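Local coordinates for protein dihydrophenazinedicarboxylate synthase (Burkholderia, PDB 4HMW) that catalyses FMN-dependent oxidations by molecular oxygen in the terminal steps of phenazine antibiotic biosynthesis, at residues F70-I73 and V78-C81; E122-K127 and G177-P182. All blocks are in the same frame, centred on the assembly; numbering follows the deposited sequence. Where two conformers were deposited one is given.

Interaction 1 of 2, residues F70-I73 and V78-C81. With FMN (flavin mononucleotide), chain D.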
ATOM      1  N   PHE B  70       4.808   9.493  -6.620  1.00 20.49           N
ATOM      2  CA  PHE B  70       4.054  10.510  -7.358  1.00 23.01           C
ATOM      3  C   PHE B  70       4.919  11.704  -7.715  1.00 22.07           C
ATOM      4  O   PHE B  70       5.892  11.993  -7.028  1.00 21.31           O
ATOM      5  CB  PHE B  70       2.753  10.915  -6.626  1.00 20.76           C
ATOM      6  CG  PHE B  70       2.952  11.544  -5.304  1.00 20.84           C
ATOM      7  CD1 PHE B  70       3.247  12.893  -5.211  1.00 21.39           C
ATOM      8  CD2 PHE B  70       2.835  10.792  -4.133  1.00 21.27           C
ATOM      9  CE1 PHE B  70       3.401  13.490  -4.003  1.00 23.18           C
ATOM     10  CE2 PHE B  70       3.003  11.401  -2.903  1.00 23.30           C
ATOM     11  CZ  PHE B  70       3.297  12.749  -2.849  1.00 23.58           C
ATOM     12  N   SER B  71       4.597  12.354  -8.831  1.00 24.86           N
ATOM     13  CA  SER B  71       5.363  13.481  -9.355  1.00 28.03           C
ATOM     14  C   SER B  71       5.088  14.754  -8.607  1.00 29.25           C
ATOM     15  O   SER B  71       6.005  15.468  -8.231  1.00 32.06           O
ATOM     16  CB  SER B  71       4.969  13.745 -10.820  1.00 31.33           C
ATOM     17  OG  SER B  71       4.806  12.541 -11.532  1.00 39.70           O
ATOM     18  N   SER B  72       3.809  15.042  -8.404  1.00 26.36           N
ATOM     19  CA  SER B  72       3.394  16.297  -7.810  1.00 25.67           C
ATOM     20  C   SER B  72       1.966  16.211  -7.314  1.00 23.89           C
ATOM     21  O   SER B  72       1.260  15.214  -7.548  1.00 22.07           O
ATOM     22  CB  SER B  72       3.500  17.458  -8.810  1.00 28.32           C
ATOM     23  OG  SER B  72       2.632  17.257  -9.922  1.00 27.58           O
ATOM     24  N   ILE B  73       1.537  17.281  -6.637  1.00 22.38           N
ATOM     25  CA  ILE B  73       0.174  17.390  -6.153  1.00 22.50           C
ATOM     26  C   ILE B  73      -0.342  18.751  -6.542  1.00 24.60           C
ATOM     27  O   ILE B  73       0.280  19.778  -6.243  1.00 25.93           O
ATOM     28  CB  ILE B  73       0.131  17.258  -4.642  1.00 23.10           C
ATOM     29  CG1 ILE B  73       0.634  15.867  -4.250  1.00 26.83           C
ATOM     30  CG2 ILE B  73      -1.276  17.399  -4.109  1.00 23.41           C
ATOM     31  CD1 ILE B  73       0.681  15.646  -2.798  1.00 27.91           C
ATOM     32  N   VAL B  78      -3.366  13.959  -6.982  1.00 17.60           N
ATOM     33  CA  VAL B  78      -2.001  13.476  -6.976  1.00 18.94           C
ATOM     34  C   VAL B  78      -1.607  12.971  -8.361  1.00 18.48           C
ATOM     35  O   VAL B  78      -2.245  12.078  -8.904  1.00 20.49           O
ATOM     36  CB  VAL B  78      -1.908  12.332  -5.985  1.00 20.19           C
ATOM     37  CG1 VAL B  78      -0.506  11.759  -5.993  1.00 24.26           C
ATOM     38  CG2 VAL B  78      -2.309  12.830  -4.574  1.00 19.86           C
ATOM     39  N   ILE B  79      -0.539  13.529  -8.915  1.00 19.48           N
ATOM     40  CA  ILE B  79      -0.155  13.257 -10.300  1.00 20.03           C
ATOM     41  C   ILE B  79       0.930  12.198 -10.310  1.00 19.91           C
ATOM     42  O   ILE B  79       1.892  12.274  -9.524  1.00 19.17           O
ATOM     43  CB  ILE B  79       0.321  14.532 -10.939  1.00 22.32           C
ATOM     44  CG1 ILE B  79      -0.896  15.454 -11.111  1.00 26.55           C
ATOM     45  CG2 ILE B  79       0.996  14.267 -12.296  1.00 20.77           C
ATOM     46  CD1 ILE B  79      -0.574  16.750 -11.775  1.00 30.94           C
ATOM     47  N   PHE B  80       0.756  11.182 -11.150  1.00 19.28           N
ATOM     48  CA  PHE B  80       1.805  10.163 -11.350  1.00 17.40           C
ATOM     49  C   PHE B  80       1.868   9.757 -12.807  1.00 18.46           C
ATOM     50  O   PHE B  80       0.932   9.998 -13.557  1.00 18.78           O
ATOM     51  CB  PHE B  80       1.591   8.945 -10.431  1.00 19.54           C
ATOM     52  CG  PHE B  80       0.363   8.177 -10.717  1.00 19.46           C
ATOM     53  CD1 PHE B  80      -0.861   8.568 -10.182  1.00 22.81           C
ATOM     54  CD2 PHE B  80       0.416   7.046 -11.526  1.00 20.42           C
ATOM     55  CE1 PHE B  80      -2.002   7.831 -10.436  1.00 23.15           C
ATOM     56  CE2 PHE B  80      -0.725   6.333 -11.801  1.00 20.50           C
ATOM     57  CZ  PHE B  80      -1.945   6.731 -11.258  1.00 21.14           C
ATOM     58  N   CYS B  81       2.971   9.117 -13.190  1.00 20.06           N
ATOM     59  CA  CYS B  81       3.155   8.591 -14.552  0.69 20.92           C
ATOM     60  C   CYS B  81       3.354   7.074 -14.571  1.00 19.67           C
ATOM     61  O   CYS B  81       3.922   6.504 -13.654  1.00 19.09           O
ATOM     62  CB  CYS B  81       4.382   9.213 -15.210  0.69 26.05           C
ATOM     63  SG  CYS B  81       4.227  10.960 -15.446  0.69 29.44           S
TER
HETATM   64  N1  FMN D 301       6.172   2.500 -11.753  1.00 16.90           N
HETATM   65  C2  FMN D 301       5.573   3.441 -12.549  1.00 19.22           C
HETATM   66  O2  FMN D 301       4.987   3.067 -13.578  1.00 20.77           O
HETATM   67  N3  FMN D 301       5.634   4.785 -12.220  1.00 20.22           N
HETATM   68  C4  FMN D 301       6.276   5.208 -11.081  1.00 20.37           C
HETATM   69  O4  FMN D 301       6.296   6.423 -10.805  1.00 21.17           O
HETATM   70  C4A FMN D 301       6.891   4.259 -10.264  1.00 18.09           C
HETATM   71  N5  FMN D 301       7.559   4.656  -9.126  1.00 18.55           N
HETATM   72  C5A FMN D 301       8.132   3.686  -8.305  1.00 18.04           C
HETATM   73  C6  FMN D 301       8.772   4.089  -7.137  1.00 18.80           C
HETATM   74  C7  FMN D 301       9.328   3.142  -6.287  1.00 19.76           C
HETATM   75  C7M FMN D 301      10.044   3.585  -5.031  1.00 19.77           C
HETATM   76  C8  FMN D 301       9.261   1.788  -6.634  1.00 18.22           C
HETATM   77  C8M FMN D 301       9.877   0.747  -5.740  1.00 20.47           C
HETATM   78  C9  FMN D 301       8.614   1.388  -7.810  1.00 16.93           C
HETATM   79  C9A FMN D 301       8.047   2.332  -8.632  1.00 16.34           C
HETATM   80  N10 FMN D 301       7.426   1.931  -9.824  1.00 14.79           N
HETATM   81  C10 FMN D 301       6.828   2.893 -10.597  1.00 16.03           C
HETATM   82  C1' FMN D 301       7.333   0.483 -10.227  1.00 16.22           C
HETATM   83  C2' FMN D 301       6.043  -0.131  -9.756  1.00 16.90           C
HETATM   84  O2' FMN D 301       6.161  -0.485  -8.385  1.00 16.53           O
HETATM   85  C3' FMN D 301       5.658  -1.363 -10.555  1.00 18.90           C
HETATM   86  O3' FMN D 301       6.737  -2.282 -10.682  1.00 20.69           O
HETATM   87  C4' FMN D 301       5.114  -0.976 -11.929  1.00 19.79           C
HETATM   88  O4' FMN D 301       4.736   0.346 -12.230  1.00 18.95           O
HETATM   89  C5' FMN D 301       4.432  -2.091 -12.668  1.00 19.51           C
HETATM   90  O5' FMN D 301       3.201  -2.206 -11.988  1.00 21.19           O
HETATM   91  P   FMN D 301       1.971  -3.101 -12.526  1.00 20.41           P
HETATM   92  O1P FMN D 301       1.256  -2.199 -13.482  1.00 20.06           O
HETATM   93  O2P FMN D 301       2.560  -4.353 -13.174  1.00 21.65           O
HETATM   94  O3P FMN D 301       1.156  -3.412 -11.276  1.00 21.61           O

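Interaction 2 of 2, residues E122-K127 and G177-P182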
ATOM      1  N   GLU B 122      -2.592  15.413 -23.430  1.00 40.75           N
ATOM      2  CA  GLU B 122      -1.363  15.008 -24.093  1.00 41.36           C
ATOM      3  C   GLU B 122      -0.262  16.034 -23.874  1.00 40.21           C
ATOM      4  O   GLU B 122       0.893  15.666 -23.725  1.00 40.63           O
ATOM      5  CB  GLU B 122      -1.589  14.734 -25.583  1.00 44.21           C
ATOM      6  CG  GLU B 122      -2.542  13.562 -25.902  1.00 46.37           C
ATOM      7  CD  GLU B 122      -2.217  12.279 -25.137  1.00 50.01           C
ATOM      8  OE1 GLU B 122      -1.068  12.132 -24.665  1.00 50.46           O
ATOM      9  OE2 GLU B 122      -3.117  11.411 -24.998  1.00 51.56           O
ATOM     10  N   SER B 123      -0.605  17.317 -23.837  1.00 41.04           N
ATOM     11  CA  SER B 123       0.413  18.353 -23.595  1.00 40.65           C
ATOM     12  C   SER B 123       1.037  18.188 -22.212  1.00 39.19           C
ATOM     13  O   SER B 123       2.235  18.393 -22.035  1.00 38.64           O
ATOM     14  CB  SER B 123      -0.184  19.755 -23.715  1.00 43.40           C
ATOM     15  OG  SER B 123      -1.036  20.017 -22.609  1.00 44.91           O
ATOM     16  N   GLU B 124       0.227  17.803 -21.230  1.00 38.45           N
ATOM     17  CA  GLU B 124       0.750  17.504 -19.898  1.00 38.29           C
ATOM     18  C   GLU B 124       1.664  16.276 -19.937  1.00 34.38           C
ATOM     19  O   GLU B 124       2.711  16.275 -19.296  1.00 32.69           O
ATOM     20  CB  GLU B 124      -0.390  17.296 -18.901  1.00 41.51           C
ATOM     21  CG  GLU B 124      -1.292  18.518 -18.722  1.00 44.95           C
ATOM     22  CD  GLU B 124      -2.532  18.219 -17.878  1.00 46.68           C
ATOM     23  OE1 GLU B 124      -3.455  17.558 -18.369  1.00 45.64           O
ATOM     24  OE2 GLU B 124      -2.587  18.633 -16.705  1.00 49.69           O
ATOM     25  N   ASN B 125       1.270  15.239 -20.673  1.00 32.02           N
ATOM     26  CA  ASN B 125       2.110  14.042 -20.781  1.00 30.98           C
ATOM     27  C   ASN B 125       3.451  14.371 -21.424  1.00 30.85           C
ATOM     28  O   ASN B 125       4.491  13.849 -21.015  1.00 29.66           O
ATOM     29  CB  ASN B 125       1.420  12.952 -21.591  1.00 30.38           C
ATOM     30  CG  ASN B 125       0.180  12.432 -20.920  1.00 30.70           C
ATOM     31  OD1 ASN B 125       0.038  12.492 -19.686  1.00 29.57           O
ATOM     32  ND2 ASN B 125      -0.711  11.856 -21.716  1.00 31.12           N
ATOM     33  N   ASP B 126       3.432  15.238 -22.431  1.00 33.35           N
ATOM     34  CA  ASP B 126       4.674  15.600 -23.096  1.00 34.93           C
ATOM     35  C   ASP B 126       5.608  16.294 -22.105  1.00 35.06           C
ATOM     36  O   ASP B 126       6.810  16.000 -22.061  1.00 35.83           O
ATOM     37  CB  ASP B 126       4.404  16.481 -24.315  1.00 37.39           C
ATOM     38  CG  ASP B 126       3.793  15.701 -25.477  1.00 40.33           C
ATOM     39  OD1 ASP B 126       3.991  14.470 -25.549  1.00 39.45           O
ATOM     40  OD2 ASP B 126       3.128  16.328 -26.338  1.00 43.29           O
ATOM     41  N   LYS B 127       5.062  17.181 -21.281  1.00 34.73           N
ATOM     42  CA  LYS B 127       5.880  17.914 -20.322  1.00 34.47           C
ATOM     43  C   LYS B 127       6.512  16.950 -19.323  1.00 34.33           C
ATOM     44  O   LYS B 127       7.680  17.076 -18.967  1.00 34.83           O
ATOM     45  CB  LYS B 127       5.023  18.940 -19.587  1.00 34.55           C
ATOM     46  CG  LYS B 127       5.729  20.225 -19.295  1.00 35.50           C
ATOM     47  N   GLY B 177       0.368  10.323 -17.999  1.00 21.11           N
ATOM     48  CA  GLY B 177       0.150  10.740 -16.624  1.00 21.24           C
ATOM     49  C   GLY B 177      -1.309  10.587 -16.240  1.00 20.88           C
ATOM     50  O   GLY B 177      -2.203  10.613 -17.105  1.00 23.89           O
ATOM     51  N   TYR B 178      -1.541  10.425 -14.937  1.00 20.02           N
ATOM     52  CA  TYR B 178      -2.886  10.366 -14.353  1.00 20.60           C
ATOM     53  C   TYR B 178      -2.931  11.314 -13.169  1.00 20.12           C
ATOM     54  O   TYR B 178      -1.915  11.551 -12.540  1.00 20.64           O
ATOM     55  CB  TYR B 178      -3.214   8.951 -13.806  1.00 21.79           C
ATOM     56  CG  TYR B 178      -3.371   7.916 -14.891  1.00 21.96           C
ATOM     57  CD1 TYR B 178      -4.584   7.686 -15.497  1.00 25.14           C
ATOM     58  CD2 TYR B 178      -2.293   7.167 -15.291  1.00 25.10           C
ATOM     59  CE1 TYR B 178      -4.697   6.741 -16.484  1.00 29.40           C
ATOM     60  CE2 TYR B 178      -2.392   6.245 -16.265  1.00 28.56           C
ATOM     61  CZ  TYR B 178      -3.584   6.021 -16.860  1.00 30.81           C
ATOM     62  OH  TYR B 178      -3.636   5.060 -17.850  1.00 35.19           O
ATOM     63  N   ARG B 179      -4.106  11.851 -12.884  1.00 20.65           N
ATOM     64  CA  ARG B 179      -4.362  12.504 -11.611  1.00 21.48           C
ATOM     65  C   ARG B 179      -5.299  11.642 -10.770  1.00 21.21           C
ATOM     66  O   ARG B 179      -6.407  11.331 -11.180  1.00 21.84           O
ATOM     67  CB  ARG B 179      -4.959  13.897 -11.836  1.00 22.90           C
ATOM     68  CG  ARG B 179      -5.109  14.715 -10.504  1.00 24.38           C
ATOM     69  CD  ARG B 179      -5.855  16.019 -10.723  1.00 27.21           C
ATOM     70  NE  ARG B 179      -5.187  16.867 -11.704  1.00 27.71           N
ATOM     71  CZ  ARG B 179      -5.515  16.995 -12.994  1.00 32.18           C
ATOM     72  NH1 ARG B 179      -4.787  17.801 -13.748  1.00 33.35           N
ATOM     73  NH2 ARG B 179      -6.558  16.368 -13.540  1.00 33.38           N
ATOM     74  N   LEU B 180      -4.842  11.254  -9.576  1.00 18.14           N
ATOM     75  CA  LEU B 180      -5.684  10.572  -8.643  1.00 18.76           C
ATOM     76  C   LEU B 180      -6.469  11.623  -7.903  1.00 18.00           C
ATOM     77  O   LEU B 180      -5.920  12.333  -7.087  1.00 17.93           O
ATOM     78  CB  LEU B 180      -4.851   9.695  -7.709  1.00 19.07           C
ATOM     79  CG  LEU B 180      -5.599   8.919  -6.618  1.00 20.78           C
ATOM     80  CD1 LEU B 180      -6.658   8.025  -7.220  1.00 23.61           C
ATOM     81  CD2 LEU B 180      -4.628   8.112  -5.747  1.00 22.66           C
ATOM     82  N   GLU B 181      -7.751  11.730  -8.222  1.00 19.85           N
ATOM     83  CA  GLU B 181      -8.633  12.733  -7.636  1.00 20.25           C
ATOM     84  C   GLU B 181      -9.478  12.084  -6.546  1.00 19.80           C
ATOM     85  O   GLU B 181     -10.259  11.147  -6.811  1.00 19.18           O
ATOM     86  CB  GLU B 181      -9.547  13.354  -8.708  1.00 24.49           C
ATOM     87  CG  GLU B 181      -8.789  13.941  -9.865  1.00 30.02           C
ATOM     88  CD  GLU B 181      -9.654  14.770 -10.796  1.00 35.14           C
ATOM     89  OE1 GLU B 181     -10.910  14.644 -10.760  1.00 35.80           O
ATOM     90  OE2 GLU B 181      -9.063  15.540 -11.592  1.00 36.84           O
ATOM     91  N   PRO B 182      -9.316  12.549  -5.308  1.00 18.89           N
ATOM     92  CA  PRO B 182      -9.954  11.820  -4.215  1.00 18.65           C
ATOM     93  C   PRO B 182     -11.438  12.102  -4.093  1.00 18.05           C
ATOM     94  O   PRO B 182     -11.856  13.243  -4.332  1.00 18.38           O
ATOM     95  CB  PRO B 182      -9.226  12.354  -2.970  1.00 18.46           C
ATOM     96  CG  PRO B 182      -8.748  13.709  -3.366  1.00 20.28           C
ATOM     97  CD  PRO B 182      -8.405  13.601  -4.823  1.00 19.67           C
TER
HETATM   98  O   HOH W   1      -5.565  17.587 -16.837  1.00 37.65           O
HETATM   99  O   HOH W   2      -2.956  10.661 -19.989  1.00 35.00           O

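Interaction 1 of 2, residues F70-I73 and V78-C81
F70 meets V78 through one methyl: V78 CG1 lies 3.4 Å from F70 CB and nearly as close to the root of the ring, so the valine packs on the base of the phenylalanine. The two side chains cross obliquely. With its CG lodged between the backbone N and the carbonyl carbon (chi1 63°), F70 carries the far end of its ring away from the 78-81 strand, and its closest contacts are made by CB and CG. On the V78 side, I73 adds a looser apolar touch, its CG1 to V78 CG2. On the other face of the hairpin the OG of S72 rests against the flank of I79, 3.7 Å from both I79 CB and I79 CD1.

The backbone evidence is a classic beta bulge: S71 and S72 both stand opposite I79. S71 N donates to I79 O over 2.8 Å, bent to 144° at the hydrogen, whereas I79 N reaches S72 O, also at 2.8 Å, almost straight at 171°. Beyond the bulge, I73 and V78 form a non-hydrogen-bonded antiparallel pair. At the opposite end, C81 O accepts the N3-H of the flavin at 2.8 Å, one of several bonds to the FMN.

Helix 30-43 packs on F70 and I73 through L38, and strand 175-182 pairs with 77-83 along its other edge, by backbone bonds of V78 with L180 and F80 with Y178.

Interaction 2 of 2, residues E122-K127 and G177-P182
The start of helix 122-130 is tied to the beginning of strand 175-182 by an asparagine-to-backbone bond and a charged pair beside it. N125 OD1 accepts G177 N at 2.8 Å, with 152° at the hydrogen. The donor lies above the amide carbonyl plane, 54° out of it, so the bond does not use an in-plane lone pair. N125 CB leaves the helix to the side of the strand, and with CG beside the backbone N the amide end swings in to it.

The other end of the amide is held as well, which fixes its rotation: N125 ND2 donates to E122 OE1 at 3.0 Å and to a water that in turn donates to G177 O. E122 also pairs with R171.

E124 and R179 cross at about a right angle, their carboxylate and guanidinium planes 34° apart. E124 OE2 lies near the guanidinium plane, at its edge, and at 3.8 Å from R179 NH1 it makes only a long salt bridge. A second water closes the gap, donating to E124 OE1 and accepting from R179 NH1. E124 OE1 also takes E121 N, while R179 NE pairs with D74 and R179 NH2 with E181 OE2.

This helix-to-sheet junction belongs to the family's FMN-binding split barrel, on the strand next to the one carrying C81 of the FMN site; G177 lies about 9 Å from the flavin nucleotide.

Strands 77-83 and 175-182 are neighbours in the antiparallel sheet, so the two contacts meet directly: besides the backbone pairing, I79 CG2 packs 4.0 Å from Y178 O. Interaction 1 works within the sheet, joining hairpin strands by backbone bonds and apolar side chains, with the S72 and I79 face partly exposed. Interaction 2 leaves the sheet to reach a helix; its touching residues are mostly buried, yet its chemistry is polar, with waters and charges doing the bridging. It also buries less surface, 108 against 323 Å². Through D74, just past I73, the hairpin of interaction 1 is also joined to the charged network of interaction 2.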